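Local coordinates for protein ATP-dependent DNA helicase (Mycobacterium smegmatis, PDB 5V9X) that unwinds RNA:DNA hybrids as an ATP-dependent 3'-to-5' helicase that tracks along single-stranded DNA, at residues 499-504 and 523-528; 504-509 and 819-824; 209-214 and 465-470. All blocks are in the same frame, centred on the assembly; numbering follows the deposited sequence.

Interaction 1. Residues 499-504 and 523-528; sequences AFEATL and LVYDRD
Tyr525 reaches from an edge strand to the side of a helix and meets Glu501 and Leu504 there, a worked example of how one aromatic residue can serve a polar and an apolar partner at once. Its phenol is the donor in a hydrogen bond from Tyr525 OH to Glu501 OE1 (2.6 Å), received on the syn lone pair of the carboxylate. Carboxylate and ring lie almost in one plane, 7° apart, with OE1 at the ring edge. A bend in the Glu501 chain (chi2 -65°) turns the carboxylate to this position, while OE2 makes a salt bridge with Arg497, so both oxygens are engaged. Alongside the ring the packing is apolar: Leu504 CD1 lies 3.8 Å from Tyr525 CZ, and Leu504 CB is 3.9 Å from Tyr525 CE2.

The outer side is looser. Arg527, exposed in the turn after the strand, lays its CG over the centre of one face of the Tyr525 ring, and its guanidinium reaches past the rim, one face over Tyr525 CE2. Its NH1 stays 4.5 Å from Glu501 OE1, which lies well out of the guanidinium plane, leaving a general attraction of charges. The main partner of Arg527 is Asp505, although the modelled geometry of that salt bridge is doubtful.

The topology is that of a winged helix, in which the third helix, 497-508, packs on the hairpin of strands 523-526 and 531-534. Leu532 of the second strand touches both Tyr525 and Leu504, and Leu504 also rests on Thr468 of helix 461-471.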
loop_
_atom_site.group_PDB
_atom_site.type_symbol
_atom_site.label_atom_id
_atom_site.label_comp_id
_atom_site.label_asym_id
_atom_site.label_seq_id
_atom_site.Cartn_x
_atom_site.Cartn_y
_atom_site.Cartn_z
ATOM N N ALA A 499 8.095 10.358 -25.762
ATOM C CA ALA A 499 7.046 9.646 -25.041
ATOM C C ALA A 499 5.871 10.562 -24.714
ATOM O O ALA A 499 4.717 10.117 -24.712
ATOM C CB ALA A 499 7.614 9.030 -23.761
ATOM N N PHE A 500 6.145 11.837 -24.437
ATOM C CA PHE A 500 5.072 12.789 -24.177
ATOM C C PHE A 500 4.196 12.969 -25.410
ATOM O O PHE A 500 2.970 12.831 -25.339
ATOM C CB PHE A 500 5.666 14.125 -23.726
ATOM C CG PHE A 500 4.637 15.180 -23.427
ATOM C CD1 PHE A 500 3.913 15.145 -22.245
ATOM C CD2 PHE A 500 4.408 16.218 -24.318
ATOM C CE1 PHE A 500 2.971 16.117 -21.963
ATOM C CE2 PHE A 500 3.470 17.192 -24.039
ATOM C CZ PHE A 500 2.749 17.141 -22.861
ATOM N N GLU A 501 4.812 13.277 -26.554
ATOM C CA GLU A 501 4.044 13.440 -27.784
ATOM C C GLU A 501 3.366 12.137 -28.185
ATOM O O GLU A 501 2.244 12.150 -28.699
ATOM C CB GLU A 501 4.946 13.944 -28.911
ATOM C CG GLU A 501 5.672 15.249 -28.611
ATOM C CD GLU A 501 4.734 16.432 -28.436
ATOM O OE1 GLU A 501 3.563 16.347 -28.865
ATOM O OE2 GLU A 501 5.175 17.453 -27.866
ATOM N N ALA A 502 4.032 11.002 -27.953
ATOM C CA ALA A 502 3.416 9.711 -28.246
ATOM C C ALA A 502 2.122 9.526 -27.461
ATOM O O ALA A 502 1.131 9.017 -27.997
ATOM C CB ALA A 502 4.394 8.577 -27.942
ATOM N N THR A 503 2.111 9.940 -26.194
ATOM C CA THR A 503 0.890 9.847 -25.401
ATOM C C THR A 503 -0.191 10.782 -25.938
ATOM O O THR A 503 -1.367 10.403 -26.007
ATOM C CB THR A 503 1.189 10.159 -23.933
ATOM O OG1 THR A 503 2.081 9.168 -23.404
ATOM C CG2 THR A 503 -0.092 10.169 -23.115
ATOM N N LEU A 504 0.189 12.001 -26.332
ATOM C CA LEU A 504 -0.792 12.939 -26.871
ATOM C C LEU A 504 -1.373 12.435 -28.187
ATOM O O LEU A 504 -2.557 12.649 -28.472
ATOM C CB LEU A 504 -0.159 14.317 -27.066
ATOM C CG LEU A 504 0.498 14.993 -25.861
ATOM C CD1 LEU A 504 0.814 16.443 -26.187
ATOM C CD2 LEU A 504 -0.385 14.902 -24.632
ATOM N N LEU A 523 -9.079 13.811 -26.977
ATOM C CA LEU A 523 -8.563 15.157 -27.164
ATOM C C LEU A 523 -8.327 15.412 -28.646
ATOM O O LEU A 523 -8.250 14.485 -29.456
ATOM C CB LEU A 523 -7.263 15.377 -26.380
ATOM C CG LEU A 523 -7.344 15.265 -24.859
ATOM C CD1 LEU A 523 -5.959 15.381 -24.252
ATOM C CD2 LEU A 523 -8.272 16.328 -24.290
ATOM N N VAL A 524 -8.224 16.692 -28.992
ATOM C CA VAL A 524 -7.879 17.128 -30.338
ATOM C C VAL A 524 -6.585 17.924 -30.249
ATOM O O VAL A 524 -6.474 18.848 -29.434
ATOM C CB VAL A 524 -9.006 17.963 -30.975
ATOM C CG1 VAL A 524 -8.585 18.463 -32.347
ATOM C CG2 VAL A 524 -10.280 17.137 -31.077
ATOM N N TYR A 525 -5.612 17.562 -31.080
ATOM C CA TYR A 525 -4.257 18.095 -31.004
ATOM C C TYR A 525 -3.987 18.963 -32.226
ATOM O O TYR A 525 -4.101 18.492 -33.363
ATOM C CB TYR A 525 -3.242 16.953 -30.914
ATOM C CG TYR A 525 -1.855 17.353 -30.455
ATOM C CD1 TYR A 525 -1.586 18.639 -30.004
ATOM C CD2 TYR A 525 -0.811 16.437 -30.480
ATOM C CE1 TYR A 525 -0.314 19.000 -29.588
ATOM C CE2 TYR A 525 0.461 16.789 -30.067
ATOM C CZ TYR A 525 0.705 18.070 -29.622
ATOM O OH TYR A 525 1.971 18.420 -29.209
ATOM N N ASP A 526 -3.631 20.223 -31.990
ATOM C CA ASP A 526 -3.253 21.164 -33.042
ATOM C C ASP A 526 -1.741 21.338 -32.970
ATOM O O ASP A 526 -1.240 22.146 -32.183
ATOM C CB ASP A 526 -3.975 22.499 -32.875
ATOM C CG ASP A 526 -3.821 23.403 -34.085
ATOM O OD1 ASP A 526 -4.834 23.665 -34.766
ATOM O OD2 ASP A 526 -2.683 23.839 -34.368
ATOM N N ARG A 527 -1.014 20.585 -33.798
ATOM C CA ARG A 527 0.443 20.593 -33.713
ATOM C C ARG A 527 1.045 21.879 -34.266
ATOM O O ARG A 527 2.126 22.290 -33.826
ATOM C CB ARG A 527 1.010 19.379 -34.441
ATOM C CG ARG A 527 0.712 18.074 -33.738
ATOM C CD ARG A 527 0.984 16.886 -34.633
ATOM N NE ARG A 527 1.080 15.654 -33.861
ATOM C CZ ARG A 527 2.191 15.244 -33.259
ATOM N NH1 ARG A 527 3.297 15.971 -33.343
ATOM N NH2 ARG A 527 2.200 14.113 -32.575
ATOM N N ASP A 528 0.377 22.523 -35.226
ATOM C CA ASP A 528 0.850 23.818 -35.701
ATOM C C ASP A 528 0.828 24.850 -34.579
ATOM O O ASP A 528 1.756 25.657 -34.446
ATOM C CB ASP A 528 0.003 24.292 -36.883
ATOM C CG ASP A 528 0.097 23.364 -38.082
ATOM O OD1 ASP A 528 1.038 22.544 -38.134
ATOM O OD2 ASP A 528 -0.769 23.463 -38.977
#

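Interaction 2. Residues 504-509 and 819-824; sequences LDLLSG and PDFPIV
Leu506 projects from helix 497-508 into the start of helix 822-835, where Phe821, Pro822 and Ile823 receive it in turn. Phe821 comes first, at the N-cap position. Its side chain crosses that of Leu506 at about a right angle, and the two methyls of the leucine use the ring differently. CD2 stands over one face, 4.1 Å from the ring centroid and 25° off the normal, a CH-pi contact displaced toward the rim; CD1 lies outside the rim at the CE1-CZ bond, 3.5 Å from Phe821 CZ. The leucine fork gets there because CG lies opposite the backbone N about the first side-chain bond (chi1 -176°), which carries both methyls out from the helix. Away from Leu506, the aromatic side chain touches Leu519 and Ala815.

Here two parts of the chain separated by more than 300 residues come together: the third helix of the winged-helix domain and a helix of the C-terminal DEAD/H-associated region. The contact is buried and wholly apolar, and Leu506 supplies the surface for the whole first segment.

Pro822, in the first turn of the helix, follows with the flank of its ring. Leu506 CD2 is 3.9 Å from Pro822 CD and nearly as close to CG and CB, so that the methyl rides along the pyrrolidine. Ile823 then turns its CG1 toward the same methyl, 3.7 Å from Leu506 CD2. Beyond it, Leu789 touches both Leu506 and Ile823, and Phe780, Cys783 and Ala784 of helix 774-786 pack on the isoleucine.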
loop_
_atom_site.group_PDB
_atom_site.type_symbol
_atom_site.label_atom_id
_atom_site.label_comp_id
_atom_site.label_asym_id
_atom_site.label_seq_id
_atom_site.Cartn_x
_atom_site.Cartn_y
_atom_site.Cartn_z
ATOM N N LEU A 504 0.189 12.001 -26.332
ATOM C CA LEU A 504 -0.792 12.939 -26.871
ATOM C C LEU A 504 -1.373 12.435 -28.187
ATOM O O LEU A 504 -2.557 12.649 -28.472
ATOM C CB LEU A 504 -0.159 14.317 -27.066
ATOM C CG LEU A 504 0.498 14.993 -25.861
ATOM C CD1 LEU A 504 0.814 16.443 -26.187
ATOM C CD2 LEU A 504 -0.385 14.902 -24.632
ATOM N N ASP A 505 -0.553 11.770 -29.003
ATOM C CA ASP A 505 -1.047 11.204 -30.255
ATOM C C ASP A 505 -2.147 10.188 -29.994
ATOM O O ASP A 505 -3.203 10.213 -30.638
ATOM C CB ASP A 505 0.097 10.550 -31.031
ATOM C CG ASP A 505 1.193 11.525 -31.379
ATOM O OD1 ASP A 505 0.907 12.739 -31.433
ATOM O OD2 ASP A 505 2.339 11.080 -31.598
ATOM N N LEU A 506 -1.908 9.277 -29.049
ATOM C CA LEU A 506 -2.896 8.253 -28.735
ATOM C C LEU A 506 -4.194 8.877 -28.238
ATOM O O LEU A 506 -5.286 8.450 -28.629
ATOM C CB LEU A 506 -2.318 7.289 -27.700
ATOM C CG LEU A 506 -3.155 6.082 -27.290
ATOM C CD1 LEU A 506 -3.762 5.416 -28.511
ATOM C CD2 LEU A 506 -2.274 5.110 -26.529
ATOM N N LEU A 507 -4.093 9.899 -27.387
ATOM C CA LEU A 507 -5.280 10.597 -26.908
ATOM C C LEU A 507 -5.976 11.383 -28.010
ATOM O O LEU A 507 -7.157 11.717 -27.862
ATOM C CB LEU A 507 -4.911 11.537 -25.760
ATOM C CG LEU A 507 -4.515 10.887 -24.437
ATOM C CD1 LEU A 507 -4.021 11.936 -23.456
ATOM C CD2 LEU A 507 -5.693 10.125 -23.855
ATOM N N SER A 508 -5.281 11.683 -29.107
ATOM C CA SER A 508 -5.829 12.509 -30.177
ATOM C C SER A 508 -6.041 11.701 -31.453
ATOM O O SER A 508 -7.185 11.460 -31.845
ATOM C CB SER A 508 -4.921 13.713 -30.432
ATOM O OG SER A 508 -5.434 14.522 -31.477
ATOM N N GLY A 509 -4.970 11.278 -32.125
ATOM C CA GLY A 509 -5.113 10.596 -33.398
ATOM C C GLY A 509 -4.160 9.439 -33.618
ATOM O O GLY A 509 -2.952 9.561 -33.394
ATOM N N PRO A 819 4.433 -2.510 -31.404
ATOM C CA PRO A 819 5.173 -2.583 -30.134
ATOM C C PRO A 819 5.442 -1.228 -29.508
ATOM O O PRO A 819 5.791 -1.172 -28.322
ATOM C CB PRO A 819 6.479 -3.284 -30.532
ATOM C CG PRO A 819 6.654 -2.942 -31.973
ATOM C CD PRO A 819 5.268 -2.894 -32.556
ATOM N N ASP A 820 5.292 -0.140 -30.259
ATOM C CA ASP A 820 5.503 1.208 -29.752
ATOM C C ASP A 820 4.240 1.826 -29.163
ATOM O O ASP A 820 4.281 2.979 -28.725
ATOM C CB ASP A 820 6.042 2.104 -30.871
ATOM C CG ASP A 820 5.249 1.968 -32.158
ATOM O OD1 ASP A 820 4.754 0.855 -32.438
ATOM O OD2 ASP A 820 5.118 2.972 -32.888
ATOM N N PHE A 821 3.131 1.092 -29.150
ATOM C CA PHE A 821 1.874 1.583 -28.600
ATOM C C PHE A 821 2.066 1.976 -27.139
ATOM O O PHE A 821 2.476 1.130 -26.328
ATOM C CB PHE A 821 0.798 0.508 -28.736
ATOM C CG PHE A 821 -0.605 1.019 -28.581
ATOM C CD1 PHE A 821 -1.194 1.779 -29.579
ATOM C CD2 PHE A 821 -1.346 0.719 -27.448
ATOM C CE1 PHE A 821 -2.488 2.243 -29.444
ATOM C CE2 PHE A 821 -2.640 1.179 -27.308
ATOM C CZ PHE A 821 -3.212 1.941 -28.307
ATOM N N PRO A 822 1.802 3.231 -26.764
ATOM C CA PRO A 822 2.137 3.683 -25.402
ATOM C C PRO A 822 1.522 2.855 -24.284
ATOM O O PRO A 822 2.117 2.768 -23.201
ATOM C CB PRO A 822 1.617 5.127 -25.386
ATOM C CG PRO A 822 1.713 5.562 -26.807
ATOM C CD PRO A 822 1.373 4.344 -27.627
ATOM N N ILE A 823 0.356 2.242 -24.499
ATOM C CA ILE A 823 -0.221 1.406 -23.451
ATOM C C ILE A 823 0.560 0.104 -23.319
ATOM O O ILE A 823 0.800 -0.380 -22.206
ATOM C CB ILE A 823 -1.715 1.152 -23.719
ATOM C CG1 ILE A 823 -2.451 2.481 -23.866
ATOM C CG2 ILE A 823 -2.330 0.351 -22.582
ATOM C CD1 ILE A 823 -2.327 3.374 -22.653
ATOM N N VAL A 824 0.976 -0.479 -24.446
ATOM C CA VAL A 824 1.834 -1.661 -24.395
ATOM C C VAL A 824 3.148 -1.330 -23.699
ATOM O O VAL A 824 3.622 -2.084 -22.841
ATOM C CB VAL A 824 2.070 -2.218 -25.811
ATOM C CG1 VAL A 824 3.064 -3.368 -25.767
ATOM C CG2 VAL A 824 0.758 -2.669 -26.428
#

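Interaction 3. Residues 209-214 and 465-470; sequences LERLDQ and AQHTVA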
loop_
_atom_site.group_PDB
_atom_site.type_symbol
_atom_site.label_atom_id
_atom_site.label_comp_id
_atom_site.label_asym_id
_atom_site.label_seq_id
_atom_site.Cartn_x
_atom_site.Cartn_y
_atom_site.Cartn_z
ATOM N N LEU A 209 -0.559 18.188 -7.789
ATOM C CA LEU A 209 0.116 19.281 -7.100
ATOM C C LEU A 209 0.792 20.239 -8.075
ATOM O O LEU A 209 0.841 21.448 -7.815
ATOM C CB LEU A 209 1.134 18.723 -6.105
ATOM C CG LEU A 209 0.556 17.913 -4.941
ATOM C CD1 LEU A 209 1.664 17.401 -4.029
ATOM C CD2 LEU A 209 -0.461 18.735 -4.155
ATOM N N GLU A 210 1.318 19.733 -9.194
ATOM C CA GLU A 210 1.904 20.628 -10.188
ATOM C C GLU A 210 0.827 21.429 -10.908
ATOM O O GLU A 210 1.030 22.606 -11.228
ATOM C CB GLU A 210 2.748 19.838 -11.188
ATOM C CG GLU A 210 4.071 19.329 -10.632
ATOM C CD GLU A 210 4.987 20.449 -10.158
ATOM O OE1 GLU A 210 5.747 20.225 -9.189
ATOM O OE2 GLU A 210 4.953 21.550 -10.752
ATOM N N ARG A 211 -0.325 20.807 -11.174
ATOM C CA ARG A 211 -1.457 21.551 -11.717
ATOM C C ARG A 211 -1.927 22.622 -10.741
ATOM O O ARG A 211 -2.367 23.701 -11.153
ATOM C CB ARG A 211 -2.596 20.595 -12.063
ATOM C CG ARG A 211 -2.288 19.660 -13.219
ATOM C CD ARG A 211 -3.362 18.596 -13.371
ATOM N NE ARG A 211 -4.699 19.168 -13.492
ATOM C CZ ARG A 211 -5.817 18.449 -13.518
ATOM N NH1 ARG A 211 -5.757 17.128 -13.431
ATOM N NH2 ARG A 211 -6.994 19.048 -13.628
ATOM N N LEU A 212 -1.845 22.339 -9.438
ATOM C CA LEU A 212 -2.137 23.358 -8.435
ATOM C C LEU A 212 -1.168 24.528 -8.548
ATOM O O LEU A 212 -1.586 25.687 -8.658
ATOM C CB LEU A 212 -2.076 22.746 -7.034
ATOM C CG LEU A 212 -2.239 23.713 -5.856
ATOM C CD1 LEU A 212 -3.660 24.252 -5.782
ATOM C CD2 LEU A 212 -1.846 23.047 -4.550
ATOM N N ASP A 213 0.138 24.236 -8.544
ATOM C CA ASP A 213 1.149 25.288 -8.591
ATOM C C ASP A 213 0.972 26.208 -9.793
ATOM O O ASP A 213 1.381 27.374 -9.747
ATOM C CB ASP A 213 2.549 24.667 -8.604
ATOM C CG ASP A 213 2.967 24.134 -7.247
ATOM O OD1 ASP A 213 2.217 24.342 -6.270
ATOM O OD2 ASP A 213 4.046 23.508 -7.155
ATOM N N GLN A 214 0.367 25.711 -10.872
ATOM C CA GLN A 214 0.090 26.557 -12.025
ATOM C C GLN A 214 -1.133 27.445 -11.835
ATOM O O GLN A 214 -1.352 28.349 -12.649
ATOM C CB GLN A 214 -0.082 25.702 -13.283
ATOM C CG GLN A 214 1.206 25.043 -13.751
ATOM C CD GLN A 214 2.377 26.012 -13.800
ATOM O OE1 GLN A 214 3.452 25.729 -13.270
ATOM N NE2 GLN A 214 2.175 27.159 -14.442
ATOM N N ALA A 465 -1.587 10.363 -19.243
ATOM C CA ALA A 465 -2.704 10.466 -20.177
ATOM C C ALA A 465 -3.984 10.895 -19.471
ATOM O O ALA A 465 -4.753 11.705 -20.002
ATOM C CB ALA A 465 -2.909 9.132 -20.896
ATOM N N GLN A 466 -4.226 10.370 -18.269
ATOM C CA GLN A 466 -5.431 10.737 -17.531
ATOM C C GLN A 466 -5.421 12.217 -17.168
ATOM O O GLN A 466 -6.406 12.930 -17.399
ATOM C CB GLN A 466 -5.566 9.870 -16.278
ATOM C CG GLN A 466 -6.773 10.218 -15.421
ATOM C CD GLN A 466 -6.914 9.318 -14.209
ATOM O OE1 GLN A 466 -7.201 9.784 -13.105
ATOM N NE2 GLN A 466 -6.721 8.018 -14.410
ATOM N N HIS A 467 -4.312 12.700 -16.597
ATOM C CA HIS A 467 -4.205 14.121 -16.280
ATOM C C HIS A 467 -4.304 14.973 -17.538
ATOM O O HIS A 467 -4.871 16.071 -17.507
ATOM C CB HIS A 467 -2.894 14.403 -15.544
ATOM C CG HIS A 467 -2.974 14.204 -14.062
ATOM N ND1 HIS A 467 -3.183 15.245 -13.183
ATOM C CD2 HIS A 467 -2.874 13.087 -13.305
ATOM C CE1 HIS A 467 -3.212 14.777 -11.947
ATOM N NE2 HIS A 467 -3.026 13.469 -11.993
ATOM N N THR A 468 -3.768 14.477 -18.657
ATOM C CA THR A 468 -3.794 15.248 -19.896
ATOM C C THR A 468 -5.223 15.508 -20.356
ATOM O O THR A 468 -5.535 16.597 -20.851
ATOM C CB THR A 468 -3.001 14.524 -20.984
ATOM O OG1 THR A 468 -1.649 14.336 -20.548
ATOM C CG2 THR A 468 -2.997 15.337 -22.264
ATOM N N VAL A 469 -6.109 14.523 -20.197
ATOM C CA VAL A 469 -7.520 14.758 -20.481
ATOM C C VAL A 469 -8.103 15.746 -19.480
ATOM O O VAL A 469 -8.917 16.607 -19.838
ATOM C CB VAL A 469 -8.299 13.428 -20.483
ATOM C CG1 VAL A 469 -9.783 13.676 -20.736
ATOM C CG2 VAL A 469 -7.730 12.478 -21.525
ATOM N N ALA A 470 -7.681 15.655 -18.217
ATOM C CA ALA A 470 -8.279 16.464 -17.163
ATOM C C ALA A 470 -7.790 17.908 -17.196
ATOM O O ALA A 470 -8.576 18.833 -16.966
ATOM C CB ALA A 470 -7.986 15.841 -15.801
#
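Helix 461-471, the first of the winged-helix domain, lies beside helix 200-213 of the first RecA-like motor domain, and Arg211 spans the gap between them to reach His467 and Ala470. The extended chi2 of the arginine (171°) carries CD to the edge of the imidazole, in the ring plane and 3.4 Å from His467 ND1, and the bend at chi3 (54°) beyond it then turns the guanidinium toward Ala470. Guanidinium and imidazole stand at 89° to each other. Arg211 NH1 comes within 3.2 Å of His467 ND1. One face of the guanidinium looks onto the helix backbone at His467 O and the carbonyl carbon of Ala470, and the Ala470 methyl adds an apolar touch, CB lying 3.5 Å from Arg211 NH1. At the far end of the arginine, NH2 is hydrogen-bonded to Thr175 OG1, and Phe171 and Leu174 flank the side chain. His467 is itself held edge-to-face against Phe171 and His204.

In chemical terms, a buried guanidinium lies beside an imidazole. A positive charge on Arg211 so near ND1 would be expected to disfavour protonation of His467.

Interactions 1 and 2 use adjoining turns of helix 497-508, share Leu504 and have centres 10 Å apart; a probable hydrogen bond from Leu523 N to Leu507 O (3.0 Å) ties them further. Helix 461-471 brings in interaction 3, centred 15 Å from interaction 1 and 19 Å from interaction 2: Leu504 CD2 packs 3.6 Å from Thr468 CG2. Winged-helix elements thus run from the hairpin through both helices, touching the motor domain in interaction 3 and the C-terminal region in interaction 2. Their nearest atoms lie about 9 Å from the bound nucleic acid in interaction 3, about 15 Å in interaction 1 and about 17 Å in interaction 2.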